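Local coordinates for protein YiiM (Escherichia coli, PDB 1O65) that is of unknown function but may bind molybdenum and may act as an oxidoreductase on nitrogenous compounds, at residues 110-115 against 179-184; 123-128 against 156-161; 6-11 against 172-177. All blocks are in the same frame, centred on the assembly; numbering follows the deposited sequence.

Interaction 1: residues 110-115 against 179-184; sequences VYMGDI and SDVTVQ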
loop_
_atom_site.group_PDB
_atom_site.type_symbol
_atom_site.label_atom_id
_atom_site.label_comp_id
_atom_site.label_asym_id
_atom_site.label_seq_id
_atom_site.Cartn_x
_atom_site.Cartn_y
_atom_site.Cartn_z
ATOM N N VAL A 110 7.034 -7.297 3.402
ATOM C CA VAL A 110 5.575 -7.446 3.443
ATOM C C VAL A 110 5.171 -8.227 2.186
ATOM O O VAL A 110 5.584 -7.864 1.084
ATOM C CB VAL A 110 4.852 -6.110 3.571
ATOM C CG1 VAL A 110 3.354 -6.202 3.326
ATOM C CG2 VAL A 110 5.060 -5.573 4.996
ATOM N N TYR A 111 4.456 -9.332 2.354
ATOM C CA TYR A 111 4.073 -10.143 1.204
ATOM C C TYR A 111 2.618 -9.946 0.786
ATOM O O TYR A 111 1.727 -9.690 1.610
ATOM C CB TYR A 111 4.326 -11.624 1.526
ATOM C CG TYR A 111 5.797 -12.015 1.559
ATOM C CD1 TYR A 111 6.620 -11.532 2.570
ATOM C CD2 TYR A 111 6.366 -12.835 0.590
ATOM C CE1 TYR A 111 7.947 -11.860 2.638
ATOM C CE2 TYR A 111 7.715 -13.166 0.656
ATOM C CZ TYR A 111 8.499 -12.670 1.678
ATOM O OH TYR A 111 9.839 -12.960 1.760
ATOM N N MET A 112 2.366 -10.118 -0.512
ATOM C CA MET A 112 0.999 -10.022 -1.050
ATOM C C MET A 112 0.152 -11.093 -0.376
ATOM O O MET A 112 0.624 -12.222 -0.290
ATOM C CB MET A 112 1.022 -10.318 -2.547
ATOM C CG MET A 112 1.870 -9.336 -3.351
ATOM S SD MET A 112 1.225 -7.648 -3.294
ATOM C CE MET A 112 -0.347 -7.898 -4.085
ATOM N N GLY A 113 -1.037 -10.769 0.085
ATOM C CA GLY A 113 -1.909 -11.713 0.753
ATOM C C GLY A 113 -1.638 -11.753 2.257
ATOM O O GLY A 113 -2.339 -12.498 2.948
ATOM N N ASP A 114 -0.652 -11.034 2.760
ATOM C CA ASP A 114 -0.395 -11.129 4.209
ATOM C C ASP A 114 -1.676 -10.731 4.939
ATOM O O ASP A 114 -2.370 -9.796 4.530
ATOM C CB ASP A 114 0.784 -10.335 4.716
ATOM C CG ASP A 114 2.155 -10.937 4.539
ATOM O OD1 ASP A 114 2.360 -12.157 4.333
ATOM O OD2 ASP A 114 3.125 -10.128 4.628
ATOM N N ILE A 115 -2.000 -11.517 5.955
ATOM C CA ILE A 115 -3.188 -11.243 6.748
ATOM C C ILE A 115 -2.709 -10.880 8.161
ATOM O O ILE A 115 -1.970 -11.639 8.786
ATOM C CB ILE A 115 -4.171 -12.398 6.814
ATOM C CG1 ILE A 115 -4.727 -12.724 5.421
ATOM C CG2 ILE A 115 -5.326 -12.101 7.787
ATOM C CD1 ILE A 115 -5.388 -14.091 5.353
ATOM N N SER A 179 1.524 -16.306 0.390
ATOM C CA SER A 179 2.080 -16.177 -0.942
ATOM C C SER A 179 3.600 -16.008 -0.803
ATOM O O SER A 179 4.087 -15.729 0.281
ATOM C CB SER A 179 1.502 -14.971 -1.671
ATOM O OG SER A 179 2.353 -13.838 -1.624
ATOM N N ASP A 180 4.337 -16.123 -1.895
ATOM C CA ASP A 180 5.773 -15.885 -1.854
ATOM C C ASP A 180 6.106 -14.707 -2.760
ATOM O O ASP A 180 7.164 -14.650 -3.369
ATOM C CB ASP A 180 6.627 -17.098 -2.198
ATOM C CG ASP A 180 6.464 -17.460 -3.655
ATOM O OD1 ASP A 180 5.437 -17.009 -4.218
ATOM O OD2 ASP A 180 7.372 -18.147 -4.192
ATOM N N VAL A 181 5.128 -13.799 -2.936
ATOM C CA VAL A 181 5.453 -12.600 -3.712
ATOM C C VAL A 181 5.346 -11.399 -2.790
ATOM O O VAL A 181 4.288 -11.111 -2.250
ATOM C CB VAL A 181 4.765 -12.430 -5.048
ATOM C CG1 VAL A 181 3.417 -13.088 -5.153
ATOM C CG2 VAL A 181 4.663 -10.943 -5.461
ATOM N N THR A 182 6.457 -10.724 -2.578
ATOM C CA THR A 182 6.517 -9.531 -1.752
ATOM C C THR A 182 5.901 -8.358 -2.538
ATOM O O THR A 182 5.841 -8.391 -3.769
ATOM C CB THR A 182 7.971 -9.127 -1.450
ATOM O OG1 THR A 182 8.640 -8.818 -2.684
ATOM C CG2 THR A 182 8.752 -10.255 -0.766
ATOM N N VAL A 183 5.587 -7.310 -1.812
ATOM C CA VAL A 183 5.108 -6.052 -2.351
ATOM C C VAL A 183 6.136 -5.490 -3.323
ATOM O O VAL A 183 5.836 -5.032 -4.432
ATOM C CB VAL A 183 4.805 -5.058 -1.202
ATOM C CG1 VAL A 183 4.453 -3.684 -1.720
ATOM C CG2 VAL A 183 3.607 -5.596 -0.383
ATOM N N GLN A 184 7.420 -5.616 -2.984
ATOM C CA GLN A 184 8.513 -5.141 -3.818
ATOM C C GLN A 184 8.469 -5.854 -5.164
ATOM O O GLN A 184 8.529 -5.195 -6.196
ATOM C CB GLN A 184 9.867 -5.342 -3.138
ATOM C CG GLN A 184 11.063 -4.983 -4.024
ATOM C CD GLN A 184 12.368 -5.207 -3.252
ATOM O OE1 GLN A 184 12.698 -6.317 -2.842
ATOM N NE2 GLN A 184 13.119 -4.136 -3.038
HETATM O O HOH W 1 1.385 -13.646 2.431
#
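The methyl group of T182 sits over one face of the Y111 ring: CG2 lies 3.5 Å from the ring centroid and 19° off the normal, shifted toward the CE2-CZ rim, which is the geometry of a CH-pi contact. With chi1 at 62°, T182 turns CG2 toward the ring and leaves OG1 to cap E185 N, so T182 is the N-cap of the helix that follows. The two backbones form a single bridge here. V183 N donates to V110 O and M112 N to V181 O (2.8 Å, N-H...O 165°). On the side of the bridge away from the ring, M112 CG packs 3.9 Å from V181 CG2. V110 and V183 run alongside each other and meet CG1 to CG2 at 3.8 Å. S179 OG is used twice, donating to M112 O at 2.7 Å and accepting from V181 N at 3.1 Å in an ST turn. Within 110-115, a type II turn runs from Y111 to D114 through G113, and D114 OD2 receives Y111 N from above the carboxylate plane. The bridge thus joins the loop before strand 115-118 to the start of helix 183-191, with V110, M112 and V183 packed on strand 121-128.

Interaction 2: residues 123-128 against 156-161; sequences IQVSQP and WLYSVI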
loop_
_atom_site.group_PDB
_atom_site.type_symbol
_atom_site.label_atom_id
_atom_site.label_comp_id
_atom_site.label_asym_id
_atom_site.label_seq_id
_atom_site.Cartn_x
_atom_site.Cartn_y
_atom_site.Cartn_z
ATOM N N ILE A 123 -7.142 -7.821 8.362
ATOM C CA ILE A 123 -6.858 -7.099 7.135
ATOM C C ILE A 123 -5.882 -7.913 6.278
ATOM O O ILE A 123 -5.130 -8.729 6.837
ATOM C CB ILE A 123 -6.294 -5.692 7.408
ATOM C CG1 ILE A 123 -4.941 -5.737 8.088
ATOM C CG2 ILE A 123 -7.317 -4.893 8.226
ATOM C CD1 ILE A 123 -4.236 -4.403 8.281
ATOM N N GLN A 124 -5.972 -7.712 4.962
ATOM C CA GLN A 124 -5.133 -8.426 4.036
ATOM C C GLN A 124 -4.496 -7.509 2.989
ATOM O O GLN A 124 -5.177 -6.711 2.367
ATOM C CB GLN A 124 -5.924 -9.536 3.329
ATOM C CG GLN A 124 -5.041 -10.334 2.336
ATOM C CD GLN A 124 -5.776 -11.560 1.837
ATOM O OE1 GLN A 124 -6.882 -11.457 1.308
ATOM N NE2 GLN A 124 -5.179 -12.729 1.967
ATOM N N VAL A 125 -3.200 -7.698 2.766
ATOM C CA VAL A 125 -2.474 -6.869 1.778
ATOM C C VAL A 125 -3.011 -7.215 0.398
ATOM O O VAL A 125 -3.006 -8.383 0.024
ATOM C CB VAL A 125 -0.960 -7.065 1.850
ATOM C CG1 VAL A 125 -0.243 -6.272 0.766
ATOM C CG2 VAL A 125 -0.457 -6.666 3.235
ATOM N N SER A 126 -3.507 -6.219 -0.328
ATOM C CA SER A 126 -4.149 -6.513 -1.616
ATOM C C SER A 126 -3.374 -6.025 -2.812
ATOM O O SER A 126 -3.528 -6.540 -3.921
ATOM C CB SER A 126 -5.549 -5.860 -1.585
ATOM O OG SER A 126 -5.354 -4.448 -1.700
ATOM N N GLN A 127 -2.500 -5.033 -2.639
ATOM C CA GLN A 127 -1.699 -4.531 -3.756
ATOM C C GLN A 127 -0.724 -3.457 -3.278
ATOM O O GLN A 127 -0.925 -2.849 -2.221
ATOM C CB GLN A 127 -2.607 -3.866 -4.818
ATOM C CG GLN A 127 -3.363 -2.651 -4.270
ATOM C CD GLN A 127 -4.045 -1.852 -5.377
ATOM O OE1 GLN A 127 -5.064 -2.232 -5.950
ATOM N NE2 GLN A 127 -3.435 -0.723 -5.747
ATOM N N PRO A 128 0.324 -3.243 -4.063
ATOM C CA PRO A 128 1.256 -2.138 -3.777
ATOM C C PRO A 128 0.493 -0.857 -4.056
ATOM O O PRO A 128 -0.540 -0.947 -4.740
ATOM C CB PRO A 128 2.407 -2.353 -4.723
ATOM C CG PRO A 128 2.239 -3.705 -5.323
ATOM C CD PRO A 128 0.791 -4.092 -5.163
ATOM N N TRP A 156 1.495 0.107 0.516
ATOM C CA TRP A 156 0.549 -0.892 0.021
ATOM C C TRP A 156 -0.844 -0.691 0.595
ATOM O O TRP A 156 -1.022 0.010 1.585
ATOM C CB TRP A 156 1.051 -2.297 0.395
ATOM C CG TRP A 156 1.338 -2.422 1.860
ATOM C CD1 TRP A 156 0.464 -2.778 2.845
ATOM C CD2 TRP A 156 2.593 -2.163 2.496
ATOM N NE1 TRP A 156 1.115 -2.785 4.056
ATOM C CE2 TRP A 156 2.415 -2.392 3.876
ATOM C CE3 TRP A 156 3.853 -1.746 2.040
ATOM C CZ2 TRP A 156 3.442 -2.211 4.803
ATOM C CZ3 TRP A 156 4.869 -1.561 2.962
ATOM C CH2 TRP A 156 4.656 -1.797 4.321
ATOM N N LEU A 157 -1.842 -1.372 -0.001
ATOM C CA LEU A 157 -3.207 -1.171 0.499
ATOM C C LEU A 157 -3.688 -2.457 1.141
ATOM O O LEU A 157 -3.048 -3.489 0.919
ATOM C CB LEU A 157 -4.141 -0.767 -0.638
ATOM C CG LEU A 157 -3.721 0.390 -1.530
ATOM C CD1 LEU A 157 -4.684 0.632 -2.671
ATOM C CD2 LEU A 157 -3.554 1.666 -0.673
ATOM N N TYR A 158 -4.777 -2.393 1.892
ATOM C CA TYR A 158 -5.334 -3.598 2.475
ATOM C C TYR A 158 -6.831 -3.755 2.139
ATOM O O TYR A 158 -7.497 -2.751 1.904
ATOM C CB TYR A 158 -5.272 -3.577 4.002
ATOM C CG TYR A 158 -3.933 -3.529 4.662
ATOM C CD1 TYR A 158 -3.318 -2.304 4.932
ATOM C CD2 TYR A 158 -3.281 -4.680 5.056
ATOM C CE1 TYR A 158 -2.094 -2.240 5.569
ATOM C CE2 TYR A 158 -2.055 -4.634 5.704
ATOM C CZ TYR A 158 -1.469 -3.420 5.942
ATOM O OH TYR A 158 -0.258 -3.317 6.578
ATOM N N SER A 159 -7.266 -5.012 2.064
ATOM C CA SER A 159 -8.706 -5.265 1.996
ATOM C C SER A 159 -9.096 -5.620 3.443
ATOM O O SER A 159 -8.230 -6.046 4.232
ATOM C CB SER A 159 -9.142 -6.378 1.072
ATOM O OG SER A 159 -8.523 -7.592 1.416
ATOM N N VAL A 160 -10.333 -5.367 3.818
ATOM C CA VAL A 160 -10.723 -5.688 5.195
ATOM C C VAL A 160 -11.376 -7.054 5.196
ATOM O O VAL A 160 -12.441 -7.233 4.629
ATOM C CB VAL A 160 -11.585 -4.560 5.776
ATOM C CG1 VAL A 160 -12.233 -4.945 7.097
ATOM C CG2 VAL A 160 -10.706 -3.317 6.013
ATOM N N ILE A 161 -10.720 -8.043 5.815
ATOM C CA ILE A 161 -11.243 -9.391 5.889
ATOM C C ILE A 161 -12.323 -9.483 6.962
ATOM O O ILE A 161 -13.350 -10.103 6.727
ATOM C CB ILE A 161 -10.141 -10.421 6.151
ATOM C CG1 ILE A 161 -9.067 -10.412 5.060
ATOM C CG2 ILE A 161 -10.752 -11.818 6.340
ATOM C CD1 ILE A 161 -9.558 -10.503 3.640
HETATM O O HOH W 2 -7.366 -9.290 -0.261
#
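Q124 O accepts the shortest hydrogen bond between the strands, from S159 N at 2.7 Å, and the CA of Y158 also approaches it. Q124 N returns a bond to S159 O (2.9 Å), making Q124 and S159 an antiparallel hydrogen-bonded pair. Farther along, S126 N bonds to L157 O (3.0 Å) and L157 N to Q127 O (2.8 Å). The short strand axes run 135° apart, well short of strict antiparallel alignment.

I123, V125 and Y158 share one face of the sheet. I123 lays its CD1 over the Y158 ring, 3.5 Å from the centroid, in a CH-pi contact; chi1 of 65° sets CG1 between the backbone N and carbonyl carbon, and the extended chi2 carries CD1 across the ring. V125 CG2 comes obliquely to Y158 CE2 at 3.6 Å. The ring is also held at its hydroxyl, where W156 NE1 donates in the indole plane (2.9 Å, 172°) and H71 ND1 is a further partner. On the other face Q127 and L157 lie side by side, and a water bridges Q124 OE1 to S159 OG, while Q124 NE2 donates to G113 O.

In the mixed sheet, strand 156-160 lies between 121-128 and 69-73, while 115-118 borders 121-128 and helix 211-223 covers Q127 and P128.

Interaction 3: residues 6-11 against 172-177; sequences FLVERE and LELVSR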
loop_
_atom_site.group_PDB
_atom_site.type_symbol
_atom_site.label_atom_id
_atom_site.label_comp_id
_atom_site.label_asym_id
_atom_site.label_seq_id
_atom_site.Cartn_x
_atom_site.Cartn_y
_atom_site.Cartn_z
ATOM N N PHE A 6 6.803 -20.948 5.955
ATOM C CA PHE A 6 6.030 -20.039 6.788
ATOM C C PHE A 6 6.275 -20.049 8.271
ATOM O O PHE A 6 5.341 -19.963 9.089
ATOM C CB PHE A 6 4.516 -20.278 6.474
ATOM C CG PHE A 6 4.331 -20.501 4.994
ATOM C CD1 PHE A 6 4.207 -19.453 4.110
ATOM C CD2 PHE A 6 4.368 -21.799 4.499
ATOM C CE1 PHE A 6 4.073 -19.669 2.748
ATOM C CE2 PHE A 6 4.250 -22.027 3.145
ATOM C CZ PHE A 6 4.105 -20.960 2.270
ATOM N N LEU A 7 7.532 -20.005 8.710
ATOM C CA LEU A 7 7.798 -19.988 10.152
ATOM C C LEU A 7 7.640 -18.585 10.716
ATOM O O LEU A 7 7.508 -18.442 11.931
ATOM C CB LEU A 7 9.073 -20.693 10.497
ATOM C CG LEU A 7 10.388 -19.939 10.624
ATOM C CD1 LEU A 7 10.441 -19.214 11.963
ATOM C CD2 LEU A 7 11.576 -20.896 10.477
ATOM N N VAL A 8 7.516 -17.541 9.890
ATOM C CA VAL A 8 7.269 -16.201 10.346
ATOM C C VAL A 8 5.888 -16.125 11.033
ATOM O O VAL A 8 5.674 -15.292 11.910
ATOM C CB VAL A 8 7.258 -15.078 9.284
ATOM C CG1 VAL A 8 8.656 -14.662 8.870
ATOM C CG2 VAL A 8 6.410 -15.428 8.086
ATOM N N GLU A 9 4.963 -16.996 10.610
ATOM C CA GLU A 9 3.637 -17.021 11.194
ATOM C C GLU A 9 3.709 -17.216 12.707
ATOM O O GLU A 9 2.945 -16.606 13.459
ATOM C CB GLU A 9 2.755 -18.101 10.552
ATOM C CG GLU A 9 2.424 -17.785 9.094
ATOM C CD GLU A 9 1.433 -18.753 8.493
ATOM O OE1 GLU A 9 1.347 -19.903 8.981
ATOM O OE2 GLU A 9 0.712 -18.397 7.539
ATOM N N ARG A 10 4.680 -18.024 13.139
ATOM C CA ARG A 10 4.840 -18.315 14.552
ATOM C C ARG A 10 5.726 -17.406 15.352
ATOM O O ARG A 10 5.804 -17.655 16.568
ATOM C CB ARG A 10 5.346 -19.783 14.669
ATOM C CG ARG A 10 4.269 -20.745 14.168
ATOM C CD ARG A 10 4.533 -22.172 14.599
ATOM N NE ARG A 10 3.323 -22.822 15.099
ATOM C CZ ARG A 10 2.731 -22.534 16.259
ATOM N NH1 ARG A 10 3.215 -21.605 17.074
ATOM N NH2 ARG A 10 1.623 -23.182 16.607
ATOM N N GLU A 11 6.356 -16.378 14.815
ATOM C CA GLU A 11 7.258 -15.510 15.555
ATOM C C GLU A 11 6.538 -14.355 16.248
ATOM O O GLU A 11 7.166 -13.455 16.821
ATOM C CB GLU A 11 8.295 -14.890 14.606
ATOM C CG GLU A 11 9.422 -15.749 14.107
ATOM C CD GLU A 11 10.375 -16.225 15.191
ATOM O OE1 GLU A 11 11.245 -15.452 15.617
ATOM O OE2 GLU A 11 10.229 -17.402 15.602
ATOM N N LEU A 172 -0.308 -4.110 14.785
ATOM C CA LEU A 172 -0.587 -5.019 13.672
ATOM C C LEU A 172 0.121 -6.348 13.979
ATOM O O LEU A 172 1.295 -6.340 14.336
ATOM C CB LEU A 172 -0.033 -4.512 12.338
ATOM C CG LEU A 172 -0.461 -3.113 11.917
ATOM C CD1 LEU A 172 0.185 -2.748 10.584
ATOM C CD2 LEU A 172 -1.985 -3.026 11.832
ATOM N N GLU A 173 -0.607 -7.444 13.893
ATOM C CA GLU A 173 -0.011 -8.753 14.178
ATOM C C GLU A 173 -0.123 -9.649 12.945
ATOM O O GLU A 173 -1.222 -10.029 12.522
ATOM C CB GLU A 173 -0.702 -9.433 15.352
ATOM C CG GLU A 173 -0.993 -8.573 16.574
ATOM C CD GLU A 173 -2.086 -9.154 17.449
ATOM O OE1 GLU A 173 -1.815 -10.154 18.137
ATOM O OE2 GLU A 173 -3.237 -8.669 17.442
ATOM N N LEU A 174 1.028 -10.036 12.407
ATOM C CA LEU A 174 0.997 -10.907 11.231
ATOM C C LEU A 174 0.514 -12.284 11.652
ATOM O O LEU A 174 1.119 -12.910 12.520
ATOM C CB LEU A 174 2.378 -10.929 10.567
ATOM C CG LEU A 174 2.486 -11.921 9.392
ATOM C CD1 LEU A 174 1.874 -11.307 8.140
ATOM C CD2 LEU A 174 3.928 -12.366 9.189
ATOM N N VAL A 175 -0.514 -12.810 10.997
ATOM C CA VAL A 175 -1.054 -14.120 11.373
ATOM C C VAL A 175 -0.950 -15.134 10.273
ATOM O O VAL A 175 -0.791 -16.332 10.561
ATOM C CB VAL A 175 -2.482 -14.004 11.939
ATOM C CG1 VAL A 175 -3.387 -13.118 11.083
ATOM C CG2 VAL A 175 -3.115 -15.384 12.031
ATOM N N SER A 176 -1.082 -14.728 9.000
ATOM C CA SER A 176 -0.912 -15.687 7.912
ATOM C C SER A 176 -0.056 -15.125 6.769
ATOM O O SER A 176 -0.199 -13.978 6.346
ATOM C CB SER A 176 -2.248 -16.173 7.360
ATOM O OG SER A 176 -3.033 -16.841 8.350
ATOM N N ARG A 177 0.892 -15.940 6.310
ATOM C CA ARG A 177 1.732 -15.639 5.168
ATOM C C ARG A 177 1.292 -16.626 4.078
ATOM O O ARG A 177 1.571 -17.801 4.267
ATOM C CB ARG A 177 3.230 -15.752 5.373
ATOM C CG ARG A 177 3.952 -15.565 4.006
ATOM C CD ARG A 177 5.138 -14.653 4.159
ATOM N NE ARG A 177 4.892 -13.411 4.830
ATOM C CZ ARG A 177 5.823 -12.690 5.446
ATOM N NH1 ARG A 177 7.054 -13.164 5.434
ATOM N NH2 ARG A 177 5.534 -11.539 6.031
HETATM O O HOH W 3 3.715 -13.457 13.161
HETATM O O HOH W 4 -0.197 -17.203 12.926
#
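A classic beta bulge at V175 and S176, both facing I115, marks the end of strand 172-176, and the N-terminal segment 6-11 settles against the chain there. E9 carries the one direct hydrogen bond between the segments: OE2 accepts from R177 N at 2.8 Å with an N-H...O angle of 161°, using its anti lone pair. The E9 chain is extended beyond CG (chi2 -174°), which carries the carboxylate past V175 O to the backbone of R177. S176 CA also lies close to OE2, at 3.2 Å. Replacing E9 with an alanine would probably leave R177 N without this acceptor and open a gap beside V175 and S176.

The R177 side chain meets V8 by a flat face. V8 CG2 stands 3.5 Å above the guanidinium plane, displaced toward NH1, and its other neighbour is L174 CD2 at 4.1 Å. F6 approaches R177 differently: the ring edge, at CD1, faces R177 CG at 3.9 Å, and the ring and guanidinium planes are 73° apart. The same guanidinium is committed elsewhere: its NE forms a salt bridge with D114 OD1.

Two waters supplement these contacts. One donates to V175 O at 2.6 Å and to E9 O; the other lies between V8 O and L174 O.

This is a surface contact, its centre about 19 Å from the centre of the chain. Here segment 6-11 precedes strand 14-21, and strand 172-176 pairs with both 14-21 and 115-118.

In the fold
D114 is common ground for interactions 1 and 3: its OD1 forms a salt bridge with R177 NE at 2.9 Å, while Y111 CD1 packs 3.2 Å from R177 CZ. Backbone pairing continues the link, I115 O lying 2.9 Å from V175 N. Interaction 1 also meets interaction 2, through D114 O and V125 N at 2.9 Å and through G113 O and Q124 NE2 at 3.0 Å. Segment 110-115 therefore joins the other two contacts, whose centres are about 16 Å apart although both reach the same sheet. Interaction 2 lies deepest, its centre about 7 Å from the centre of the chain. It touches interaction 3 directly where Y158 OH packs 4.1 Å from L172 CD1.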